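Local structure of zinc-binding protein TroA (Treponema pallidum, 1K0F) at residues G179-G184 / A203-Q208; A159-L164 / K210-F215; D169-F174 / T265-T270. The protein binds zinc with high affinity and specificity in the periplasm and delivers it to the membrane permease of the TroABC ABC transporter for import. All coordinates share one frame; numbering follows the deposited sequence.

Interaction 1: G179-G184 / A203-Q208; sequences GFEVKG and AAFIAQ
Phe205 carries this contact for the helical segment, bringing its ring against the side chains of Lys183 and Glu181 on strand 181-184. At the start of 203-208, Ala203 turns from the strand and packs against Leu228 and Ala231 of helix 225-233, while its carbonyl O accepts a helical bond from Ala207 N at 3.0 Å. Phe205, two residues on, points toward the strand. With CG anti to the backbone N (chi1 160°), the ring is swung off the helix and meets the strand with its far end, CE1, CZ and CE2. Lys183 bends at chi2 and chi4, curling over one ring face: CE lies 4.3 Å above the plane of Phe205, displaced toward the rim, and NZ comes to 3.3 Å from Phe205 CZ. Nearer the backbone, Lys183 CG touches Phe205 CE2 at 3.9 Å, so the aliphatic chain as well as the amine borders the ring. Glu181 OE2 approaches Phe205 CZ obliquely at 4.0 Å, its carboxylate within 4° of parallel to the ring. The two charged chains are coupled by a salt bridge, Lys183 NZ to Glu181 OE2 at 3.3 Å, and the same oxygen has a second partner in Arg209, just beyond the helix. Ile206, next along, points back into the protein toward Leu228 and Val232. The contact lies at the surface, where helix 196-208 covers the sheet: Phe205 also rests on Val163 and Val165 of strand 163-166, the parallel neighbour of 181-184. The helix leads from 181-184 to 213-217, consistent with a beta-alpha-beta crossover passing over 163-166.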
ATOM      1  N   GLY A 179      -3.868  -0.471 -15.951  1.00 44.60           N
ATOM      2  CA  GLY A 179      -3.070  -0.032 -17.090  1.00 44.74           C
ATOM      3  C   GLY A 179      -2.317   1.280 -16.958  1.00 44.39           C
ATOM      4  O   GLY A 179      -2.807   2.341 -17.347  1.00 43.39           O
ATOM      5  N   PHE A 180      -1.110   1.205 -16.412  1.00 43.62           N
ATOM      6  CA  PHE A 180      -0.277   2.383 -16.232  1.00 42.58           C
ATOM      7  C   PHE A 180       1.179   1.969 -16.417  1.00 42.87           C
ATOM      8  O   PHE A 180       1.634   0.955 -15.869  1.00 41.80           O
ATOM      9  CB  PHE A 180      -0.459   2.971 -14.826  1.00 41.48           C
ATOM     10  CG  PHE A 180      -1.639   3.901 -14.690  1.00 42.00           C
ATOM     11  CD1 PHE A 180      -2.831   3.458 -14.128  1.00 41.41           C
ATOM     12  CD2 PHE A 180      -1.546   5.229 -15.089  1.00 42.26           C
ATOM     13  CE1 PHE A 180      -3.910   4.324 -13.960  1.00 42.12           C
ATOM     14  CE2 PHE A 180      -2.621   6.104 -14.926  1.00 41.48           C
ATOM     15  CZ  PHE A 180      -3.804   5.649 -14.360  1.00 41.73           C
ATOM     16  N   GLU A 181       1.907   2.733 -17.220  1.00 42.55           N
ATOM     17  CA  GLU A 181       3.309   2.439 -17.420  1.00 42.43           C
ATOM     18  C   GLU A 181       3.951   3.009 -16.165  1.00 39.98           C
ATOM     19  O   GLU A 181       4.152   4.214 -16.047  1.00 39.36           O
ATOM     20  CB  GLU A 181       3.837   3.149 -18.668  1.00 45.10           C
ATOM     21  CG  GLU A 181       5.346   3.100 -18.807  1.00 48.39           C
ATOM     22  CD  GLU A 181       5.789   2.702 -20.195  1.00 51.05           C
ATOM     23  OE1 GLU A 181       4.996   2.049 -20.912  1.00 53.32           O
ATOM     24  OE2 GLU A 181       6.933   3.043 -20.563  1.00 51.31           O
ATOM     25  N   VAL A 182       4.242   2.147 -15.208  1.00 38.03           N
ATOM     26  CA  VAL A 182       4.835   2.624 -13.978  1.00 37.40           C
ATOM     27  C   VAL A 182       6.339   2.444 -13.912  1.00 38.19           C
ATOM     28  O   VAL A 182       6.911   1.549 -14.534  1.00 39.65           O
ATOM     29  CB  VAL A 182       4.195   1.942 -12.772  1.00 35.90           C
ATOM     30  CG1 VAL A 182       2.736   2.337 -12.689  1.00 34.11           C
ATOM     31  CG2 VAL A 182       4.341   0.435 -12.883  1.00 33.52           C
ATOM     32  N   LYS A 183       6.974   3.324 -13.153  1.00 37.36           N
ATOM     33  CA  LYS A 183       8.408   3.303 -12.959  1.00 36.90           C
ATOM     34  C   LYS A 183       8.592   3.963 -11.612  1.00 36.89           C
ATOM     35  O   LYS A 183       7.818   4.842 -11.251  1.00 37.36           O
ATOM     36  CB  LYS A 183       9.106   4.129 -14.037  1.00 38.28           C
ATOM     37  CG  LYS A 183       8.977   3.568 -15.454  1.00 42.10           C
ATOM     38  CD  LYS A 183      10.222   2.772 -15.847  1.00 44.34           C
ATOM     39  CE  LYS A 183      10.222   2.367 -17.315  1.00 45.39           C
ATOM     40  NZ  LYS A 183       9.019   2.897 -18.035  1.00 46.74           N
ATOM     41  N   GLY A 184       9.607   3.547 -10.870  1.00 37.10           N
ATOM     42  CA  GLY A 184       9.840   4.134  -9.566  1.00 37.84           C
ATOM     43  C   GLY A 184      11.305   4.424  -9.334  1.00 38.93           C
ATOM     44  O   GLY A 184      12.161   3.639  -9.728  1.00 38.00           O
ATOM     45  N   ALA A 203      15.418  10.089 -15.388  1.00 38.23           N
ATOM     46  CA  ALA A 203      15.308  11.515 -15.648  1.00 37.45           C
ATOM     47  C   ALA A 203      15.066  11.738 -17.137  1.00 37.11           C
ATOM     48  O   ALA A 203      14.083  12.362 -17.530  1.00 36.73           O
ATOM     49  CB  ALA A 203      16.575  12.223 -15.205  1.00 37.60           C
ATOM     50  N   ALA A 204      15.967  11.225 -17.967  1.00 36.68           N
ATOM     51  CA  ALA A 204      15.817  11.377 -19.407  1.00 36.40           C
ATOM     52  C   ALA A 204      14.529  10.711 -19.872  1.00 36.18           C
ATOM     53  O   ALA A 204      13.814  11.254 -20.700  1.00 36.15           O
ATOM     54  CB  ALA A 204      17.015  10.769 -20.133  1.00 37.20           C
ATOM     55  N   PHE A 205      14.239   9.532 -19.331  1.00 36.45           N
ATOM     56  CA  PHE A 205      13.042   8.796 -19.702  1.00 36.00           C
ATOM     57  C   PHE A 205      11.828   9.698 -19.601  1.00 35.91           C
ATOM     58  O   PHE A 205      11.002   9.756 -20.507  1.00 35.24           O
ATOM     59  CB  PHE A 205      12.847   7.607 -18.781  1.00 36.02           C
ATOM     60  CG  PHE A 205      11.452   7.100 -18.771  1.00 37.87           C
ATOM     61  CD1 PHE A 205      10.921   6.483 -19.907  1.00 38.04           C
ATOM     62  CD2 PHE A 205      10.656   7.243 -17.640  1.00 40.05           C
ATOM     63  CE1 PHE A 205       9.611   6.010 -19.922  1.00 38.57           C
ATOM     64  CE2 PHE A 205       9.337   6.777 -17.630  1.00 41.41           C
ATOM     65  CZ  PHE A 205       8.810   6.155 -18.782  1.00 39.96           C
ATOM     66  N   ILE A 206      11.747  10.409 -18.485  1.00 36.93           N
ATOM     67  CA  ILE A 206      10.653  11.326 -18.211  1.00 37.73           C
ATOM     68  C   ILE A 206      10.742  12.546 -19.135  1.00 39.38           C
ATOM     69  O   ILE A 206       9.725  13.139 -19.501  1.00 39.75           O
ATOM     70  CB  ILE A 206      10.688  11.784 -16.724  1.00 36.46           C
ATOM     71  CG1 ILE A 206      10.507  10.580 -15.804  1.00 33.93           C
ATOM     72  CG2 ILE A 206       9.589  12.796 -16.452  1.00 37.92           C
ATOM     73  CD1 ILE A 206      11.092  10.789 -14.428  1.00 34.00           C
ATOM     74  N   ALA A 207      11.960  12.916 -19.519  1.00 40.68           N
ATOM     75  CA  ALA A 207      12.155  14.068 -20.399  1.00 41.97           C
ATOM     76  C   ALA A 207      11.874  13.693 -21.852  1.00 41.95           C
ATOM     77  O   ALA A 207      11.391  14.512 -22.635  1.00 42.49           O
ATOM     78  CB  ALA A 207      13.572  14.594 -20.261  1.00 43.11           C
ATOM     79  N   GLN A 208      12.184  12.451 -22.198  1.00 40.30           N
ATOM     80  CA  GLN A 208      11.962  11.959 -23.538  1.00 39.32           C
ATOM     81  C   GLN A 208      10.457  11.837 -23.742  1.00 39.43           C
ATOM     82  O   GLN A 208       9.900  12.424 -24.665  1.00 39.22           O
ATOM     83  CB  GLN A 208      12.637  10.600 -23.705  1.00 38.89           C
ATOM     84  CG  GLN A 208      13.861  10.651 -24.605  1.00 40.46           C
ATOM     85  CD  GLN A 208      15.106  10.074 -23.952  1.00 41.00           C
ATOM     86  OE1 GLN A 208      16.236  10.485 -24.261  1.00 38.99           O
ATOM     87  NE2 GLN A 208      14.912   9.114 -23.052  1.00 39.45           N
TER

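Interaction 2: A159-L164 / K210-F215; sequences AERRVL and KLPAIF
The guanidinium of Arg161 meets Pro212 at its edge, near its own plane, and the Phe215 ring is touched obliquely by Leu164. At the first of these flat groups, Arg161 NH1 lies 3.3 Å from Pro212 CG, with CB and CD of the same proline ring each slightly farther off. NH1 also donates a hydrogen bond to the carbonyl O of Leu275, near the C terminus, which probably helps to hold the end of this bent chain beside the proline. A second guanidinium, that of Arg162, has Ala159 CA over one face, 3.5 Å above the plane and offset toward the rim, a contact inside 159-164.

Deeper in, aliphatic and aromatic side chains carry the contact, and no hydrogen bond joins the segments. Val163 and Leu211 meet at about a right angle, Val163 CG1 coming to 4.1 Å from Leu211 CD2. The other leucine methyl, CD1, sits 3.7 Å from Val163 O, so one methyl of Leu211 meets the valine's backbone and the other its side chain. Leu164 has CG anti to its backbone nitrogen (chi1 159°), which carries CD1 across to Phe215, 3.3 Å from Phe215 CD1 and 3.7 Å from Phe215 CE1. The touching parts run in similar directions, 37° apart.

Strands 163-166 and 213-217 thus lie next to each other, joined here by side chains, consistent with neighbouring strands of the C-terminal lobe's parallel sheet that are splayed at this end, with 181-184 beyond the former and 240-245 beyond the latter. Helix 196-208 covers one side, Phe205 on Val163 and Ile206 on Leu211, while helix 260-273 covers the other through Ile271, which touches Leu164 and Phe215.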
ATOM      1  N   ALA A 159      -4.137   6.225 -22.940  1.00 45.59           N
ATOM      2  CA  ALA A 159      -3.094   5.224 -22.707  1.00 46.15           C
ATOM      3  C   ALA A 159      -1.677   5.772 -22.587  1.00 45.93           C
ATOM      4  O   ALA A 159      -0.919   5.341 -21.716  1.00 45.83           O
ATOM      5  CB  ALA A 159      -3.145   4.156 -23.795  1.00 47.49           C
ATOM      6  N   GLU A 160      -1.321   6.716 -23.454  1.00 45.45           N
ATOM      7  CA  GLU A 160       0.016   7.309 -23.441  1.00 45.28           C
ATOM      8  C   GLU A 160       0.318   8.070 -22.156  1.00 44.16           C
ATOM      9  O   GLU A 160       1.434   8.006 -21.635  1.00 43.86           O
ATOM     10  CB  GLU A 160       0.191   8.250 -24.634  1.00 46.16           C
ATOM     11  CG  GLU A 160      -0.008   7.587 -25.980  1.00 49.77           C
ATOM     12  CD  GLU A 160      -1.472   7.381 -26.314  1.00 52.79           C
ATOM     13  OE1 GLU A 160      -2.312   8.068 -25.696  1.00 55.22           O
ATOM     14  OE2 GLU A 160      -1.779   6.537 -27.186  1.00 53.97           O
ATOM     15  N   ARG A 161      -0.680   8.791 -21.651  1.00 42.90           N
ATOM     16  CA  ARG A 161      -0.541   9.581 -20.430  1.00 41.39           C
ATOM     17  C   ARG A 161      -0.495   8.718 -19.162  1.00 40.58           C
ATOM     18  O   ARG A 161      -0.146   9.202 -18.083  1.00 40.33           O
ATOM     19  CB  ARG A 161      -1.702  10.578 -20.325  1.00 41.86           C
ATOM     20  CG  ARG A 161      -1.809  11.551 -21.500  1.00 41.50           C
ATOM     21  CD  ARG A 161      -2.239  12.954 -21.048  1.00 42.24           C
ATOM     22  NE  ARG A 161      -1.737  14.008 -21.932  1.00 41.11           N
ATOM     23  CZ  ARG A 161      -0.898  14.968 -21.556  1.00 39.92           C
ATOM     24  NH1 ARG A 161      -0.461  15.008 -20.306  1.00 39.44           N
ATOM     25  NH2 ARG A 161      -0.491  15.882 -22.430  1.00 37.95           N
ATOM     26  N   ARG A 162      -0.835   7.440 -19.299  1.00 39.24           N
ATOM     27  CA  ARG A 162      -0.854   6.527 -18.165  1.00 37.38           C
ATOM     28  C   ARG A 162       0.527   6.062 -17.706  1.00 35.54           C
ATOM     29  O   ARG A 162       0.647   5.061 -17.013  1.00 35.91           O
ATOM     30  CB  ARG A 162      -1.714   5.313 -18.498  1.00 37.94           C
ATOM     31  CG  ARG A 162      -3.209   5.591 -18.546  1.00 40.46           C
ATOM     32  CD  ARG A 162      -3.963   4.313 -18.909  1.00 43.45           C
ATOM     33  NE  ARG A 162      -5.230   4.556 -19.594  1.00 45.84           N
ATOM     34  CZ  ARG A 162      -5.729   3.783 -20.558  1.00 45.80           C
ATOM     35  NH1 ARG A 162      -5.068   2.704 -20.966  1.00 45.99           N
ATOM     36  NH2 ARG A 162      -6.897   4.087 -21.110  1.00 46.95           N
ATOM     37  N   VAL A 163       1.569   6.780 -18.094  1.00 34.63           N
ATOM     38  CA  VAL A 163       2.922   6.415 -17.683  1.00 34.99           C
ATOM     39  C   VAL A 163       3.189   7.087 -16.343  1.00 34.70           C
ATOM     40  O   VAL A 163       3.362   8.304 -16.285  1.00 35.38           O
ATOM     41  CB  VAL A 163       3.981   6.915 -18.689  1.00 34.58           C
ATOM     42  CG1 VAL A 163       5.369   6.580 -18.186  1.00 34.92           C
ATOM     43  CG2 VAL A 163       3.743   6.296 -20.054  1.00 36.12           C
ATOM     44  N   LEU A 164       3.204   6.315 -15.263  1.00 34.25           N
ATOM     45  CA  LEU A 164       3.449   6.899 -13.948  1.00 34.81           C
ATOM     46  C   LEU A 164       4.814   6.563 -13.359  1.00 33.24           C
ATOM     47  O   LEU A 164       5.210   5.402 -13.272  1.00 33.89           O
ATOM     48  CB  LEU A 164       2.347   6.479 -12.965  1.00 35.29           C
ATOM     49  CG  LEU A 164       2.633   6.542 -11.460  1.00 36.31           C
ATOM     50  CD1 LEU A 164       2.346   7.935 -10.906  1.00 35.71           C
ATOM     51  CD2 LEU A 164       1.764   5.507 -10.764  1.00 37.32           C
ATOM     52  N   LYS A 210       8.347  13.127 -21.993  1.00 37.85           N
ATOM     53  CA  LYS A 210       7.756  14.397 -21.563  1.00 36.82           C
ATOM     54  C   LYS A 210       6.590  14.235 -20.581  1.00 35.76           C
ATOM     55  O   LYS A 210       5.470  14.621 -20.885  1.00 37.24           O
ATOM     56  CB  LYS A 210       7.273  15.184 -22.789  1.00 37.22           C
ATOM     57  CG  LYS A 210       8.324  16.068 -23.436  1.00 37.54           C
ATOM     58  CD  LYS A 210       8.815  15.470 -24.742  1.00 40.31           C
ATOM     59  CE  LYS A 210      10.236  15.929 -25.069  1.00 42.90           C
ATOM     60  NZ  LYS A 210      10.280  16.949 -26.168  1.00 45.18           N
ATOM     61  N   LEU A 211       6.859  13.688 -19.398  1.00 35.19           N
ATOM     62  CA  LEU A 211       5.813  13.480 -18.392  1.00 32.95           C
ATOM     63  C   LEU A 211       5.315  14.764 -17.739  1.00 30.13           C
ATOM     64  O   LEU A 211       6.086  15.506 -17.132  1.00 29.48           O
ATOM     65  CB  LEU A 211       6.304  12.548 -17.282  1.00 35.07           C
ATOM     66  CG  LEU A 211       6.722  11.111 -17.603  1.00 34.92           C
ATOM     67  CD1 LEU A 211       6.510  10.249 -16.373  1.00 34.36           C
ATOM     68  CD2 LEU A 211       5.923  10.564 -18.783  1.00 37.47           C
ATOM     69  N   PRO A 212       4.003  15.029 -17.831  1.00 26.57           N
ATOM     70  CA  PRO A 212       3.502  16.257 -17.211  1.00 23.87           C
ATOM     71  C   PRO A 212       3.829  16.244 -15.732  1.00 22.00           C
ATOM     72  O   PRO A 212       4.095  17.280 -15.145  1.00 21.89           O
ATOM     73  CB  PRO A 212       1.994  16.211 -17.468  1.00 24.13           C
ATOM     74  CG  PRO A 212       1.701  14.782 -17.773  1.00 24.52           C
ATOM     75  CD  PRO A 212       2.922  14.245 -18.452  1.00 26.00           C
ATOM     76  N   ALA A 213       3.833  15.057 -15.135  1.00 20.68           N
ATOM     77  CA  ALA A 213       4.131  14.981 -13.721  1.00 20.81           C
ATOM     78  C   ALA A 213       4.635  13.638 -13.212  1.00 19.96           C
ATOM     79  O   ALA A 213       4.314  12.587 -13.747  1.00 19.72           O
ATOM     80  CB  ALA A 213       2.889  15.399 -12.916  1.00 20.73           C
ATOM     81  N   ILE A 214       5.443  13.709 -12.161  1.00 20.00           N
ATOM     82  CA  ILE A 214       5.992  12.549 -11.478  1.00 18.75           C
ATOM     83  C   ILE A 214       5.423  12.734 -10.070  1.00 17.71           C
ATOM     84  O   ILE A 214       4.967  13.826  -9.745  1.00 17.45           O
ATOM     85  CB  ILE A 214       7.552  12.582 -11.453  1.00 19.02           C
ATOM     86  CG1 ILE A 214       8.061  13.956 -11.014  1.00 17.45           C
ATOM     87  CG2 ILE A 214       8.099  12.254 -12.840  1.00 16.84           C
ATOM     88  CD1 ILE A 214       9.506  13.954 -10.575  1.00 19.96           C
ATOM     89  N   PHE A 215       5.440  11.698  -9.236  1.00 17.58           N
ATOM     90  CA  PHE A 215       4.866  11.835  -7.900  1.00 16.65           C
ATOM     91  C   PHE A 215       5.740  11.510  -6.705  1.00 15.31           C
ATOM     92  O   PHE A 215       6.626  10.664  -6.759  1.00 12.69           O
ATOM     93  CB  PHE A 215       3.592  11.002  -7.805  1.00 20.21           C
ATOM     94  CG  PHE A 215       2.559  11.379  -8.817  1.00 24.36           C
ATOM     95  CD1 PHE A 215       2.781  11.151 -10.171  1.00 26.00           C
ATOM     96  CD2 PHE A 215       1.389  12.013  -8.427  1.00 27.85           C
ATOM     97  CE1 PHE A 215       1.853  11.555 -11.125  1.00 29.54           C
ATOM     98  CE2 PHE A 215       0.447  12.425  -9.378  1.00 30.68           C
ATOM     99  CZ  PHE A 215       0.681  12.195 -10.730  1.00 30.00           C
TER

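Interaction 3: D169-F174 / T265-T270; sequences DAFGYF and THNIDT
Helix 172-178, which starts shortly after the zinc ligand His168, packs at its N-terminal end on helix 260-273 in the C-terminal lobe of this two-lobed binding protein, through two pairs: Phe171 with Asn267, and Phe174 with Ile268. Phe171 occupies the N-cap position, and its side chain lies near those of His168 and His102 without touching the zinc site, which is empty here. Asn267 ND2 lies at the edge of the Phe171 ring, near its plane, 3.6 Å from CE2, and the amide plane is turned 56° from that of the ring. The amide is held from outside, since its OD1 accepts a hydrogen bond from Phe246 N, and this probably limits its rotation. Phe174, one helical turn on, extends its ring toward the neighbouring helix with CG anti to the backbone N (chi1 174°). Ile268 CD1 reaches the edge of that ring, 3.3 Å from Phe174 CZ and 3.5 Å from Phe174 CE1. All four residues are buried. Behind Ile268 stand Tyr149, Val150 and Lys153 of the long helix 129-156, so the isoleucine lies between Phe174 and that helix, while Phe180 stacks on the Phe174 ring. Within 265-270 a side chain adds to the helical bonding: His266 O takes Thr270 N at 2.8 Å and, from the opposite face of its carbonyl plane, Thr270 OG1 at 3.0 Å, the hydroxyl standing 36° out of that plane.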
ATOM      1  N   ASP A 169       9.084   1.470  -6.605  1.00 36.53           N
ATOM      2  CA  ASP A 169       8.322   0.434  -7.325  1.00 36.13           C
ATOM      3  C   ASP A 169       7.207  -0.178  -6.495  1.00 33.97           C
ATOM      4  O   ASP A 169       7.253  -1.364  -6.155  1.00 34.03           O
ATOM      5  CB  ASP A 169       9.273  -0.684  -7.783  1.00 40.93           C
ATOM      6  CG  ASP A 169       9.115  -1.030  -9.261  1.00 43.30           C
ATOM      7  OD1 ASP A 169       8.266  -0.399  -9.937  1.00 43.25           O
ATOM      8  OD2 ASP A 169       9.846  -1.936  -9.736  1.00 43.82           O
ATOM      9  N   ALA A 170       6.190   0.621  -6.208  1.00 30.95           N
ATOM     10  CA  ALA A 170       5.081   0.167  -5.391  1.00 29.37           C
ATOM     11  C   ALA A 170       3.735   0.237  -6.093  1.00 28.67           C
ATOM     12  O   ALA A 170       2.715   0.412  -5.442  1.00 29.85           O
ATOM     13  CB  ALA A 170       5.031   0.981  -4.106  1.00 29.39           C
ATOM     14  N   PHE A 171       3.712   0.097  -7.407  1.00 28.23           N
ATOM     15  CA  PHE A 171       2.436   0.162  -8.097  1.00 28.30           C
ATOM     16  C   PHE A 171       2.343  -0.845  -9.217  1.00 28.33           C
ATOM     17  O   PHE A 171       1.542  -0.693 -10.129  1.00 27.61           O
ATOM     18  CB  PHE A 171       2.194   1.570  -8.638  1.00 28.08           C
ATOM     19  CG  PHE A 171       2.077   2.619  -7.565  1.00 27.37           C
ATOM     20  CD1 PHE A 171       3.199   3.317  -7.135  1.00 26.87           C
ATOM     21  CD2 PHE A 171       0.848   2.918  -6.996  1.00 26.60           C
ATOM     22  CE1 PHE A 171       3.100   4.301  -6.152  1.00 27.00           C
ATOM     23  CE2 PHE A 171       0.738   3.904  -6.009  1.00 27.67           C
ATOM     24  CZ  PHE A 171       1.867   4.595  -5.588  1.00 27.30           C
ATOM     25  N   GLY A 172       3.169  -1.880  -9.145  1.00 30.30           N
ATOM     26  CA  GLY A 172       3.149  -2.914 -10.166  1.00 32.70           C
ATOM     27  C   GLY A 172       1.745  -3.442 -10.435  1.00 34.28           C
ATOM     28  O   GLY A 172       1.304  -3.478 -11.591  1.00 35.68           O
ATOM     29  N   TYR A 173       1.044  -3.862  -9.378  1.00 33.12           N
ATOM     30  CA  TYR A 173      -0.318  -4.372  -9.528  1.00 31.29           C
ATOM     31  C   TYR A 173      -1.221  -3.235  -9.980  1.00 31.72           C
ATOM     32  O   TYR A 173      -2.175  -3.444 -10.722  1.00 31.32           O
ATOM     33  CB  TYR A 173      -0.842  -4.930  -8.212  1.00 27.36           C
ATOM     34  CG  TYR A 173      -0.078  -6.119  -7.691  1.00 24.71           C
ATOM     35  CD1 TYR A 173      -0.683  -7.367  -7.577  1.00 23.83           C
ATOM     36  CD2 TYR A 173       1.225  -5.980  -7.230  1.00 25.18           C
ATOM     37  CE1 TYR A 173      -0.009  -8.442  -7.002  1.00 23.07           C
ATOM     38  CE2 TYR A 173       1.898  -7.045  -6.657  1.00 22.18           C
ATOM     39  CZ  TYR A 173       1.285  -8.266  -6.543  1.00 22.07           C
ATOM     40  OH  TYR A 173       1.967  -9.299  -5.943  1.00 24.73           O
ATOM     41  N   PHE A 174      -0.919  -2.027  -9.521  1.00 32.58           N
ATOM     42  CA  PHE A 174      -1.706  -0.866  -9.908  1.00 33.07           C
ATOM     43  C   PHE A 174      -1.605  -0.746 -11.431  1.00 33.44           C
ATOM     44  O   PHE A 174      -2.595  -0.476 -12.116  1.00 32.89           O
ATOM     45  CB  PHE A 174      -1.159   0.398  -9.228  1.00 32.07           C
ATOM     46  CG  PHE A 174      -1.825   1.671  -9.676  1.00 30.63           C
ATOM     47  CD1 PHE A 174      -3.028   2.081  -9.109  1.00 28.48           C
ATOM     48  CD2 PHE A 174      -1.248   2.455 -10.678  1.00 30.04           C
ATOM     49  CE1 PHE A 174      -3.648   3.248  -9.535  1.00 28.50           C
ATOM     50  CE2 PHE A 174      -1.858   3.622 -11.112  1.00 28.52           C
ATOM     51  CZ  PHE A 174      -3.059   4.021 -10.542  1.00 28.52           C
ATOM     52  N   THR A 265      -8.267   6.627  -3.433  1.00 20.25           N
ATOM     53  CA  THR A 265      -9.019   7.586  -4.208  1.00 18.08           C
ATOM     54  C   THR A 265      -8.102   8.756  -4.413  1.00 16.39           C
ATOM     55  O   THR A 265      -8.042   9.326  -5.498  1.00 17.39           O
ATOM     56  CB  THR A 265     -10.273   8.063  -3.474  1.00 17.57           C
ATOM     57  OG1 THR A 265     -11.229   6.999  -3.440  1.00 19.18           O
ATOM     58  CG2 THR A 265     -10.883   9.240  -4.201  1.00 17.56           C
ATOM     59  N   HIS A 266      -7.375   9.113  -3.363  1.00 16.82           N
ATOM     60  CA  HIS A 266      -6.453  10.224  -3.456  1.00 16.20           C
ATOM     61  C   HIS A 266      -5.441   9.914  -4.531  1.00 16.60           C
ATOM     62  O   HIS A 266      -5.094  10.771  -5.342  1.00 19.14           O
ATOM     63  CB  HIS A 266      -5.692  10.435  -2.155  1.00 17.19           C
ATOM     64  CG  HIS A 266      -4.362  11.094  -2.351  1.00 16.78           C
ATOM     65  ND1 HIS A 266      -4.187  12.457  -2.252  1.00 13.82           N
ATOM     66  CD2 HIS A 266      -3.170  10.588  -2.749  1.00 13.34           C
ATOM     67  CE1 HIS A 266      -2.941  12.758  -2.573  1.00 13.78           C
ATOM     68  NE2 HIS A 266      -2.310  11.644  -2.885  1.00 10.99           N
ATOM     69  N   ASN A 267      -4.960   8.680  -4.519  1.00 15.64           N
ATOM     70  CA  ASN A 267      -3.949   8.257  -5.475  1.00 17.27           C
ATOM     71  C   ASN A 267      -4.371   8.482  -6.921  1.00 17.59           C
ATOM     72  O   ASN A 267      -3.798   9.326  -7.606  1.00 18.24           O
ATOM     73  CB  ASN A 267      -3.581   6.787  -5.224  1.00 17.46           C
ATOM     74  CG  ASN A 267      -2.449   6.630  -4.189  1.00 17.90           C
ATOM     75  OD1 ASN A 267      -2.075   7.584  -3.494  1.00 17.16           O
ATOM     76  ND2 ASN A 267      -1.909   5.420  -4.087  1.00 15.15           N
ATOM     77  N   ILE A 268      -5.374   7.741  -7.389  1.00 18.99           N
ATOM     78  CA  ILE A 268      -5.858   7.885  -8.763  1.00 17.28           C
ATOM     79  C   ILE A 268      -6.292   9.313  -9.068  1.00 18.51           C
ATOM     80  O   ILE A 268      -6.077   9.815 -10.173  1.00 18.78           O
ATOM     81  CB  ILE A 268      -7.047   6.927  -9.052  1.00 17.55           C
ATOM     82  CG1 ILE A 268      -7.022   6.521 -10.516  1.00 15.27           C
ATOM     83  CG2 ILE A 268      -8.385   7.594  -8.739  1.00 16.24           C
ATOM     84  CD1 ILE A 268      -5.889   5.607 -10.842  1.00 16.67           C
ATOM     85  N   ASP A 269      -6.901   9.981  -8.098  1.00 18.21           N
ATOM     86  CA  ASP A 269      -7.325  11.345  -8.338  1.00 18.08           C
ATOM     87  C   ASP A 269      -6.062  12.102  -8.688  1.00 18.12           C
ATOM     88  O   ASP A 269      -5.847  12.476  -9.831  1.00 19.73           O
ATOM     89  CB  ASP A 269      -7.971  11.932  -7.077  1.00 20.52           C
ATOM     90  CG  ASP A 269      -9.396  11.452  -6.881  1.00 20.42           C
ATOM     91  OD1 ASP A 269      -9.754  10.417  -7.468  1.00 22.13           O
ATOM     92  OD2 ASP A 269     -10.151  12.107  -6.132  1.00 21.56           O
ATOM     93  N   THR A 270      -5.208  12.293  -7.689  1.00 20.59           N
ATOM     94  CA  THR A 270      -3.952  13.014  -7.860  1.00 20.49           C
ATOM     95  C   THR A 270      -3.206  12.683  -9.146  1.00 21.21           C
ATOM     96  O   THR A 270      -2.753  13.580  -9.861  1.00 19.28           O
ATOM     97  CB  THR A 270      -3.020  12.735  -6.674  1.00 19.53           C
ATOM     98  OG1 THR A 270      -3.561  13.353  -5.500  1.00 20.57           O
ATOM     99  CG2 THR A 270      -1.621  13.281  -6.944  1.00 19.89           C
TER

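How the interactions relate
From the N terminus, the first segments of all three contacts come in quick succession: 159-164 (interaction 2), 169-174 (interaction 3) and 179-184 (interaction 1). Interaction 1 closes first, at 203-208, and its loop is contained in both others. Interaction 2 closes next, at 210-215, and interaction 3 last, at 265-270, so these two cross. Interactions 1 and 2 share a sheet, in which strand 181-184 hydrogen-bonds to 163-166 and to Arg162 just before it. On the sheet side facing helix 260-273, Leu164 meets Phe174, and Phe215 meets Thr270. Together the contacts tie the strands to helices 172-178, 196-208 and 260-273.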